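Local atomic coordinates of peptidoglycan synthetase penicillin-binding protein 3 (Bifidobacterium adolescentis, PDB entry 4YE5), a protein that probably binds penicillin and, as a member of the transpeptidase family, is thought to cross-link peptidoglycan strands during cell-wall synthesis. Residues L300-I305 with N356-N361; G296-G301 with S459-A464; K290-S295 with F366-A371; N361-F366 with G382-S387. All coordinates share one frame; numbering follows the deposited sequence.

Contact 1. Residues L300-I305 with N356-N361; sequences LGLHKI and NEQRYN
The Schellman motif that closes helix 290-299 places L300 and, more loosely, L302 against Q358 in the first turn of helix 356-365. G301 provides the positive phi of the motif: its N bonds to L298 O, while L302 N probably bonds to M297 O, so the chain turns sharply between the two leucines. L300 does most of the touching. Its CD1 methyl sits over one face of the Q358 carboxamide, 3.6 Å from CD, with the flanking amide atoms slightly farther away: NE2 of Q358 is 3.8 Å and OE1 of Q358 3.9 Å from the same methyl. The aliphatic stem takes part as well, since Q358 CB lies 3.7 Å from L300 CD1. Q358 leaves its helix with CG beside the backbone N (chi1 -69°) and then runs extended, which carries the amide out to the leucine. The amide oxygen is engaged elsewhere: OE1 accepts a hydrogen bond from T355 N, just ahead of the helix, a bond resembling the side-chain-to-N-cap half of a capping box. This bond probably limits rotation of the amide, whose face lies under L300 CD1. No hydrogen bond joins the two segments, and the contact lies near the protein surface. L302 CD1 approaches Q358 OE1 at 4.3 Å, and the second methyl of L300, CD2, stands 4.1 Å from Q358 NE2.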
# COMPACT_ATOMS: atom_id res chain seq x y z
N LEU A 300 19.03 -28.51 -5.41
CA LEU A 300 20.19 -28.86 -6.23
C LEU A 300 20.68 -30.26 -5.90
O LEU A 300 21.58 -30.77 -6.56
CB LEU A 300 21.32 -27.86 -5.99
CG LEU A 300 21.07 -26.44 -6.50
CD1 LEU A 300 22.12 -25.46 -5.95
CD2 LEU A 300 21.06 -26.43 -8.03
N GLY A 301 20.10 -30.86 -4.85
CA GLY A 301 20.49 -32.19 -4.44
C GLY A 301 21.85 -32.19 -3.75
O GLY A 301 22.55 -33.20 -3.73
N LEU A 302 22.22 -31.04 -3.20
CA LEU A 302 23.50 -30.94 -2.50
C LEU A 302 23.42 -31.68 -1.19
O LEU A 302 24.38 -32.31 -0.77
CB LEU A 302 23.88 -29.48 -2.27
CG LEU A 302 24.21 -28.74 -3.57
CD1 LEU A 302 24.60 -27.31 -3.26
CD2 LEU A 302 25.33 -29.48 -4.32
N HIS A 303 22.27 -31.60 -0.54
CA HIS A 303 22.03 -32.38 0.66
C HIS A 303 20.58 -32.84 0.68
O HIS A 303 19.76 -32.34 -0.09
CB HIS A 303 22.36 -31.57 1.93
CG HIS A 303 23.82 -31.51 2.24
ND1 HIS A 303 24.54 -32.62 2.66
CD2 HIS A 303 24.72 -30.50 2.17
CE1 HIS A 303 25.80 -32.29 2.83
NE2 HIS A 303 25.94 -31.00 2.55
N LYS A 304 20.29 -33.82 1.54
CA LYS A 304 18.91 -34.13 1.88
C LYS A 304 18.60 -33.52 3.24
O LYS A 304 19.51 -33.26 4.04
CB LYS A 304 18.66 -35.64 1.91
CG LYS A 304 18.72 -36.32 0.54
CD LYS A 304 18.87 -37.82 0.70
CE LYS A 304 19.28 -38.49 -0.62
NZ LYS A 304 18.45 -38.00 -1.76
N ILE A 305 17.32 -33.31 3.50
CA ILE A 305 16.86 -32.57 4.68
C ILE A 305 17.25 -33.28 5.97
O ILE A 305 17.43 -32.66 7.01
CB ILE A 305 15.32 -32.34 4.62
CG1 ILE A 305 14.87 -31.37 5.71
CG2 ILE A 305 14.56 -33.67 4.70
CD1 ILE A 305 15.54 -30.04 5.61
N ASN A 356 29.12 -20.00 -5.78
CA ASN A 356 28.67 -18.60 -5.72
C ASN A 356 27.45 -18.36 -6.61
O ASN A 356 26.48 -17.72 -6.20
CB ASN A 356 29.80 -17.66 -6.18
CG ASN A 356 30.81 -17.36 -5.08
OD1 ASN A 356 30.76 -17.93 -4.00
ND2 ASN A 356 31.74 -16.45 -5.37
N GLU A 357 27.49 -18.87 -7.84
CA GLU A 357 26.40 -18.65 -8.78
C GLU A 357 25.10 -19.28 -8.28
O GLU A 357 24.04 -18.67 -8.39
CB GLU A 357 26.76 -19.18 -10.17
CG GLU A 357 25.67 -18.91 -11.20
CD GLU A 357 25.95 -19.55 -12.55
OE1 GLU A 357 26.98 -20.25 -12.67
OE2 GLU A 357 25.13 -19.36 -13.48
N GLN A 358 25.20 -20.49 -7.74
CA GLN A 358 24.03 -21.16 -7.19
C GLN A 358 23.48 -20.41 -5.99
O GLN A 358 22.26 -20.24 -5.86
CB GLN A 358 24.38 -22.60 -6.80
CG GLN A 358 24.66 -23.47 -7.98
CD GLN A 358 25.27 -24.78 -7.58
OE1 GLN A 358 25.94 -24.88 -6.55
NE2 GLN A 358 25.05 -25.81 -8.38
N ARG A 359 24.37 -19.95 -5.11
CA ARG A 359 23.93 -19.16 -3.96
C ARG A 359 23.15 -17.93 -4.41
O ARG A 359 22.03 -17.71 -3.96
CB ARG A 359 25.12 -18.75 -3.06
CG ARG A 359 25.85 -19.95 -2.47
CD ARG A 359 27.20 -19.59 -1.81
NE ARG A 359 27.93 -20.81 -1.45
CZ ARG A 359 28.71 -20.94 -0.38
NH1 ARG A 359 28.88 -19.92 0.45
NH2 ARG A 359 29.32 -22.10 -0.13
N TYR A 360 23.73 -17.14 -5.31
CA TYR A 360 23.07 -15.94 -5.81
C TYR A 360 21.71 -16.30 -6.44
O TYR A 360 20.70 -15.65 -6.18
CB TYR A 360 23.94 -15.23 -6.87
CG TYR A 360 23.26 -14.00 -7.45
CD1 TYR A 360 23.44 -12.75 -6.87
CD2 TYR A 360 22.42 -14.11 -8.56
CE1 TYR A 360 22.81 -11.62 -7.39
CE2 TYR A 360 21.79 -12.99 -9.08
CZ TYR A 360 21.99 -11.75 -8.49
OH TYR A 360 21.35 -10.65 -9.01
N ASN A 361 21.72 -17.34 -7.28
CA ASN A 361 20.54 -17.74 -8.03
C ASN A 361 19.36 -18.05 -7.13
O ASN A 361 18.26 -17.58 -7.37
CB ASN A 361 20.82 -18.95 -8.92
CG ASN A 361 19.58 -19.44 -9.64
OD1 ASN A 361 19.18 -18.88 -10.66
ND2 ASN A 361 18.96 -20.49 -9.10

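Contact 2. Residues G296-G301 with S459-A464; sequences GMLQLG and SQMLNA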
# COMPACT_ATOMS: atom_id res chain seq x y z
N GLY A 296 17.65 -23.96 -1.67
CA GLY A 296 18.55 -24.14 -2.81
C GLY A 296 19.37 -25.43 -2.70
O GLY A 296 19.51 -26.17 -3.67
N MSE A 297 19.90 -25.70 -1.51
CA MSE A 297 20.70 -26.91 -1.28
C MSE A 297 19.91 -28.18 -1.55
O MSE A 297 20.43 -29.13 -2.14
CB MSE A 297 21.22 -26.95 0.16
CG MSE A 297 22.18 -25.85 0.48
SE MSE A 297 22.63 -25.93 2.35
CE MSE A 297 23.53 -24.20 2.47
N LEU A 298 18.67 -28.20 -1.09
CA LEU A 298 17.81 -29.36 -1.31
C LEU A 298 17.48 -29.48 -2.79
O LEU A 298 17.61 -30.55 -3.35
CB LEU A 298 16.52 -29.24 -0.51
CG LEU A 298 16.71 -29.19 1.01
CD1 LEU A 298 15.35 -28.98 1.66
CD2 LEU A 298 17.34 -30.49 1.51
N GLN A 299 17.06 -28.38 -3.40
CA GLN A 299 16.68 -28.38 -4.81
C GLN A 299 17.79 -28.91 -5.71
O GLN A 299 17.52 -29.66 -6.65
CB GLN A 299 16.26 -26.98 -5.26
CG GLN A 299 15.81 -26.90 -6.71
CD GLN A 299 14.52 -27.66 -6.95
OE1 GLN A 299 13.66 -27.75 -6.06
NE2 GLN A 299 14.38 -28.24 -8.14
N LEU A 300 19.03 -28.51 -5.41
CA LEU A 300 20.19 -28.86 -6.23
C LEU A 300 20.68 -30.26 -5.90
O LEU A 300 21.58 -30.77 -6.56
CB LEU A 300 21.32 -27.86 -5.99
CG LEU A 300 21.07 -26.44 -6.50
CD1 LEU A 300 22.12 -25.46 -5.95
CD2 LEU A 300 21.06 -26.43 -8.03
N GLY A 301 20.10 -30.86 -4.85
CA GLY A 301 20.49 -32.19 -4.44
C GLY A 301 21.85 -32.19 -3.75
O GLY A 301 22.55 -33.20 -3.73
N SER A 459 7.73 -28.80 0.78
CA SER A 459 7.16 -29.57 1.88
C SER A 459 8.17 -29.85 2.97
O SER A 459 7.85 -29.80 4.15
CB SER A 459 6.61 -30.92 1.38
OG SER A 459 5.41 -30.70 0.68
N GLN A 460 9.39 -30.21 2.56
CA GLN A 460 10.44 -30.54 3.53
C GLN A 460 10.88 -29.30 4.31
O GLN A 460 11.17 -29.39 5.50
CB GLN A 460 11.63 -31.19 2.82
CG GLN A 460 11.27 -32.56 2.26
CD GLN A 460 12.34 -33.15 1.34
OE1 GLN A 460 13.35 -32.52 1.04
NE2 GLN A 460 12.11 -34.37 0.89
N MSE A 461 10.92 -28.16 3.63
CA MSE A 461 11.29 -26.90 4.29
C MSE A 461 10.18 -26.43 5.25
O MSE A 461 10.45 -25.89 6.31
CB MSE A 461 11.57 -25.82 3.24
CG MSE A 461 12.86 -26.02 2.45
SE MSE A 461 14.39 -26.17 3.62
CE MSE A 461 14.28 -24.46 4.52
N LEU A 462 8.93 -26.64 4.87
CA LEU A 462 7.81 -26.31 5.75
C LEU A 462 7.89 -27.15 7.03
O LEU A 462 7.67 -26.65 8.14
CB LEU A 462 6.49 -26.60 5.01
CG LEU A 462 5.18 -26.13 5.62
CD1 LEU A 462 5.15 -24.62 5.73
CD2 LEU A 462 4.02 -26.60 4.74
N ASN A 463 8.19 -28.43 6.85
CA ASN A 463 8.40 -29.36 7.95
C ASN A 463 9.56 -28.88 8.87
O ASN A 463 9.43 -28.87 10.09
CB ASN A 463 8.68 -30.75 7.36
CG ASN A 463 8.73 -31.85 8.42
OD1 ASN A 463 9.41 -31.73 9.44
ND2 ASN A 463 8.03 -32.95 8.16
N ALA A 464 10.67 -28.47 8.28
CA ALA A 464 11.80 -27.95 9.07
C ALA A 464 11.45 -26.63 9.76
O ALA A 464 11.89 -26.37 10.89
CB ALA A 464 13.05 -27.80 8.20
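Among the side chains that touch, the carboxamide of Q460 is the one flat group, and it uses neither face against L298: only its oxygen comes close, with OE1 4.1 Å from L298 CD1. This is a loose van der Waals approach at the margin of the contact. The Q460 chain is extended beyond CG, and it also touches I305 in the segment that follows helix 290-299. The tighter meeting is apolar. The same L298 methyl, CD1, rests on the selenium of selenomethionine M461, with 3.6 Å between CD1 and SE, and lies 3.9 Å from M461 CG. M461 is bent at both chi2 (-56°) and chi3 (-59°). SE and CG meet the leucine and also pack on M294 and S295, while CE lies against the backbone of V291. L298 is extended in chi2 (176°), and only one of its two methyls reaches helix 455-470. The other, CD2, packs on the backbone of H303-I305, where the chain doubles back after G301. No hydrogen bond crosses the contact; within the helices the usual backbone bonds run on, for example A464 N to Q460 O at 3.0 Å. L339 of helix 335-340 also touches M461, and L335 touches L298. Buried helix-to-helix packing of this kind belongs to the helical part of the penicillin-binding transpeptidase fold, here around the helix that begins at the lysine of a probable SxxK motif.

Contact 3. Residues K290-S295 with F366-A371; sequences KVLAMS and FGIGQA
L292, with chi1 at -44°, holds its CG beside the backbone N and spreads its two methyls over F366 and I368, while chi2 of -91° turns the F366 ring so that a face meets the leucine. L292 CD2 makes a CH-pi contact there: it stands 3.9 Å from the ring centroid, 17° off the normal, displaced toward the rim near CD1. The other methyl, L292 CD1, packs at 3.6 Å on I368 CG1 and at 3.8 Å on F366 CB. F366 is thus met over one face by L292 and at its edge by S295, whose CB lies 3.7 Å from CZ of the ring. Helix 290-299 begins at what is probably the SxxK motif, with K290 as its lysine, NZ hydrogen-bonded to S287 OG and N344 OD1. Opposite, a Schellman motif at G367 ends helix 356-365 and leads into a type II turn, G367 to Q370, that brings I368 back to L292. S295 OG is committed to its own helix, bonding to V291 O at 2.8 Å. S295 N reaches that oxygen from the opposite face of the carbonyl plane. V417 of helix 408-419 also touches F366, and A414 touches L292.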
# COMPACT_ATOMS: atom_id res chain seq x y z
N LYS A 290 18.14 -18.13 5.97
CA LYS A 290 18.63 -19.51 5.81
C LYS A 290 17.59 -20.34 5.07
O LYS A 290 17.94 -21.34 4.43
CB LYS A 290 18.87 -20.18 7.17
CG LYS A 290 20.06 -19.65 8.00
CD LYS A 290 20.18 -20.56 9.24
CE LYS A 290 21.39 -20.18 10.12
NZ LYS A 290 21.27 -18.83 10.70
N VAL A 291 16.32 -19.96 5.18
CA VAL A 291 15.27 -20.70 4.47
C VAL A 291 15.54 -20.70 2.97
O VAL A 291 15.39 -21.73 2.30
CB VAL A 291 13.86 -20.14 4.75
CG1 VAL A 291 12.81 -20.81 3.84
CG2 VAL A 291 13.52 -20.40 6.23
N LEU A 292 15.97 -19.55 2.45
CA LEU A 292 16.23 -19.42 1.02
C LEU A 292 17.43 -20.24 0.57
O LEU A 292 17.38 -20.93 -0.46
CB LEU A 292 16.46 -17.95 0.62
CG LEU A 292 15.53 -16.86 1.18
CD1 LEU A 292 15.63 -15.62 0.31
CD2 LEU A 292 14.11 -17.33 1.28
N ALA A 293 18.53 -20.15 1.31
CA ALA A 293 19.76 -20.85 0.89
C ALA A 293 19.61 -22.37 0.99
O ALA A 293 20.08 -23.11 0.12
CB ALA A 293 20.98 -20.39 1.72
N MSE A 294 18.96 -22.82 2.05
CA MSE A 294 18.75 -24.25 2.29
C MSE A 294 17.80 -24.86 1.28
O MSE A 294 17.99 -26.00 0.83
CB MSE A 294 18.19 -24.51 3.70
CG MSE A 294 18.10 -26.00 4.05
SE MSE A 294 17.50 -26.36 5.88
CE MSE A 294 19.03 -25.61 6.81
N SER A 295 16.75 -24.12 0.94
CA SER A 295 15.87 -24.54 -0.13
C SER A 295 16.68 -24.84 -1.39
O SER A 295 16.44 -25.85 -2.08
CB SER A 295 14.81 -23.47 -0.42
OG SER A 295 13.89 -23.38 0.66
N PHE A 366 14.02 -16.21 -5.15
CA PHE A 366 12.94 -15.96 -4.17
C PHE A 366 12.42 -14.52 -4.21
O PHE A 366 11.54 -14.15 -3.43
CB PHE A 366 13.42 -16.29 -2.75
CG PHE A 366 13.33 -17.75 -2.38
CD1 PHE A 366 12.18 -18.25 -1.78
CD2 PHE A 366 14.38 -18.61 -2.63
CE1 PHE A 366 12.09 -19.59 -1.42
CE2 PHE A 366 14.31 -19.96 -2.29
CZ PHE A 366 13.16 -20.46 -1.69
N GLY A 367 12.95 -13.72 -5.13
CA GLY A 367 12.49 -12.34 -5.29
C GLY A 367 13.35 -11.28 -4.60
O GLY A 367 13.02 -10.09 -4.61
N ILE A 368 14.46 -11.71 -4.00
CA ILE A 368 15.33 -10.77 -3.26
C ILE A 368 16.08 -9.90 -4.25
O ILE A 368 16.59 -10.41 -5.25
CB ILE A 368 16.34 -11.54 -2.38
CG1 ILE A 368 15.61 -12.46 -1.39
CG2 ILE A 368 17.28 -10.60 -1.64
CD1 ILE A 368 14.37 -11.86 -0.76
N GLY A 369 16.14 -8.59 -3.99
CA GLY A 369 16.85 -7.67 -4.87
C GLY A 369 16.01 -7.20 -6.06
O GLY A 369 16.49 -6.45 -6.90
N GLN A 370 14.76 -7.64 -6.12
CA GLN A 370 13.88 -7.25 -7.22
C GLN A 370 12.63 -6.53 -6.71
O GLN A 370 12.15 -6.80 -5.59
CB GLN A 370 13.48 -8.49 -8.01
CG GLN A 370 14.65 -9.34 -8.41
CD GLN A 370 14.24 -10.74 -8.77
OE1 GLN A 370 13.52 -10.95 -9.74
NE2 GLN A 370 14.67 -11.71 -7.97
N ALA A 371 12.09 -5.63 -7.52
CA ALA A 371 10.88 -4.92 -7.15
C ALA A 371 9.76 -5.93 -6.88
O ALA A 371 9.65 -6.95 -7.57
CB ALA A 371 10.49 -3.95 -8.26

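Contact 4. Residues N361-F366 with G382-S387; sequences NFISKF and GVLHPS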
# COMPACT_ATOMS: atom_id res chain seq x y z
N ASN A 361 21.72 -17.34 -7.28
CA ASN A 361 20.54 -17.74 -8.03
C ASN A 361 19.36 -18.05 -7.13
O ASN A 361 18.26 -17.58 -7.37
CB ASN A 361 20.82 -18.95 -8.92
CG ASN A 361 19.58 -19.44 -9.64
OD1 ASN A 361 19.18 -18.88 -10.66
ND2 ASN A 361 18.96 -20.49 -9.10
N PHE A 362 19.58 -18.84 -6.08
CA PHE A 362 18.45 -19.18 -5.23
C PHE A 362 17.94 -18.03 -4.39
O PHE A 362 16.74 -17.87 -4.23
CB PHE A 362 18.65 -20.48 -4.46
CG PHE A 362 18.35 -21.70 -5.30
CD1 PHE A 362 17.05 -22.15 -5.44
CD2 PHE A 362 19.35 -22.32 -6.03
CE1 PHE A 362 16.76 -23.26 -6.26
CE2 PHE A 362 19.08 -23.42 -6.84
CZ PHE A 362 17.79 -23.89 -6.95
N ILE A 363 18.84 -17.19 -3.91
CA ILE A 363 18.37 -16.01 -3.19
C ILE A 363 17.57 -15.10 -4.12
O ILE A 363 16.45 -14.68 -3.81
CB ILE A 363 19.53 -15.29 -2.49
CG1 ILE A 363 20.04 -16.21 -1.36
CG2 ILE A 363 19.05 -13.93 -1.92
CD1 ILE A 363 21.44 -15.97 -0.98
N SER A 364 18.13 -14.82 -5.29
CA SER A 364 17.46 -13.98 -6.29
C SER A 364 16.13 -14.59 -6.74
O SER A 364 15.13 -13.89 -6.89
CB SER A 364 18.38 -13.82 -7.50
OG SER A 364 17.87 -12.83 -8.38
N LYS A 365 16.13 -15.90 -6.97
CA LYS A 365 14.91 -16.61 -7.40
C LYS A 365 13.73 -16.40 -6.44
O LYS A 365 12.57 -16.43 -6.85
CB LYS A 365 15.20 -18.10 -7.50
CG LYS A 365 14.52 -18.83 -8.65
CD LYS A 365 15.02 -20.28 -8.64
CE LYS A 365 14.62 -21.07 -9.88
NZ LYS A 365 15.31 -22.39 -9.89
N PHE A 366 14.02 -16.21 -5.15
CA PHE A 366 12.94 -15.96 -4.17
C PHE A 366 12.42 -14.52 -4.21
O PHE A 366 11.54 -14.15 -3.43
CB PHE A 366 13.42 -16.29 -2.75
CG PHE A 366 13.33 -17.75 -2.38
CD1 PHE A 366 12.18 -18.25 -1.78
CD2 PHE A 366 14.38 -18.61 -2.63
CE1 PHE A 366 12.09 -19.59 -1.42
CE2 PHE A 366 14.31 -19.96 -2.29
CZ PHE A 366 13.16 -20.46 -1.69
N GLY A 382 15.69 -3.21 -2.48
CA GLY A 382 16.62 -3.91 -1.60
C GLY A 382 17.95 -4.07 -2.30
O GLY A 382 18.13 -3.65 -3.44
N VAL A 383 18.91 -4.70 -1.62
CA VAL A 383 20.24 -4.83 -2.19
C VAL A 383 20.70 -6.28 -2.16
O VAL A 383 20.69 -6.91 -1.11
CB VAL A 383 21.27 -3.96 -1.43
CG1 VAL A 383 22.68 -4.18 -1.98
CG2 VAL A 383 20.90 -2.49 -1.52
N LEU A 384 21.08 -6.79 -3.32
CA LEU A 384 21.74 -8.09 -3.41
C LEU A 384 22.81 -7.96 -4.48
O LEU A 384 22.50 -7.88 -5.66
CB LEU A 384 20.75 -9.18 -3.79
CG LEU A 384 21.39 -10.54 -4.07
CD1 LEU A 384 22.04 -11.14 -2.81
CD2 LEU A 384 20.37 -11.52 -4.67
N HIS A 385 24.08 -7.94 -4.06
CA HIS A 385 25.18 -7.74 -4.99
C HIS A 385 25.44 -8.96 -5.86
O HIS A 385 25.29 -10.09 -5.40
CB HIS A 385 26.46 -7.38 -4.23
CG HIS A 385 26.36 -6.11 -3.45
ND1 HIS A 385 26.49 -6.06 -2.08
CD2 HIS A 385 26.11 -4.84 -3.85
CE1 HIS A 385 26.33 -4.82 -1.67
NE2 HIS A 385 26.11 -4.06 -2.72
N PRO A 386 25.83 -8.73 -7.14
CA PRO A 386 26.20 -9.83 -8.04
C PRO A 386 27.28 -10.71 -7.42
O PRO A 386 28.15 -10.20 -6.72
CB PRO A 386 26.74 -9.11 -9.29
CG PRO A 386 26.96 -7.67 -8.87
CD PRO A 386 25.94 -7.42 -7.79
N SER A 387 27.20 -12.01 -7.65
CA SER A 387 28.11 -12.95 -6.98
C SER A 387 29.58 -12.72 -7.31
O SER A 387 30.45 -12.99 -6.48
CB SER A 387 27.71 -14.41 -7.26
OG SER A 387 27.75 -14.70 -8.64
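I363 and L384 meet through branches set by their first torsions. In I363, chi1 of -68° puts CG1 beside the backbone N and leaves CG2 anti to it, so that CG2 projects toward the loop. L384 swings its CG anti to its own N (chi1 173°), and chi2 of 65° then fans both methyls toward helix 356-365. CD2 is the principal contact atom, 3.9 Å from I363 CG2; L384 CD1 follows at 4.2 Å from that methyl. The two side chains meet at a slant. CD2 also slides beside the helix backbone, reaching S364 N at 4.0 Å and S364 CB at 4.2 Å. S364 contributes its CB rather than its hydroxyl, and no hydrogen bond passes between the segments. The contact is made of van der Waals approaches throughout. L384 is the sole residue of 382-387 to touch 361-366, while the loop is also tied by backbone bonding of V383 with T405. Y360, one turn earlier than S364, flanks L384, and I363 is covered from elsewhere by I368 and V398. The loop thus lies along one side of helix 356-365, whereas F366, at the helix's end, faces helices 290-299 and 408-419.

How the contacts relate
All four contacts lie in the transpeptidase domain, around two helices. Helix 290-299 supplies contacts 2 and 3, and its C-terminal end leads into contact 1; helix 356-365 serves contacts 1 and 4, and its end passes into contact 3. Contacts 3 and 4 share F366, with centres about 7 Å apart; contacts 1 and 2 share L300 and G301 at about 10 Å, while contacts 2 and 4 are farthest apart, at about 18 Å. Along the chain contacts 2 and 3 cross, contact 1 is nested within the loop closed by contact 3, and contact 4 follows contact 1. F362 bridges the helices, packing on G296, Q299 and L300. Contacts 1 to 3 thus bring chain-distant pieces against the probable SxxK lysine's helix and its following turn.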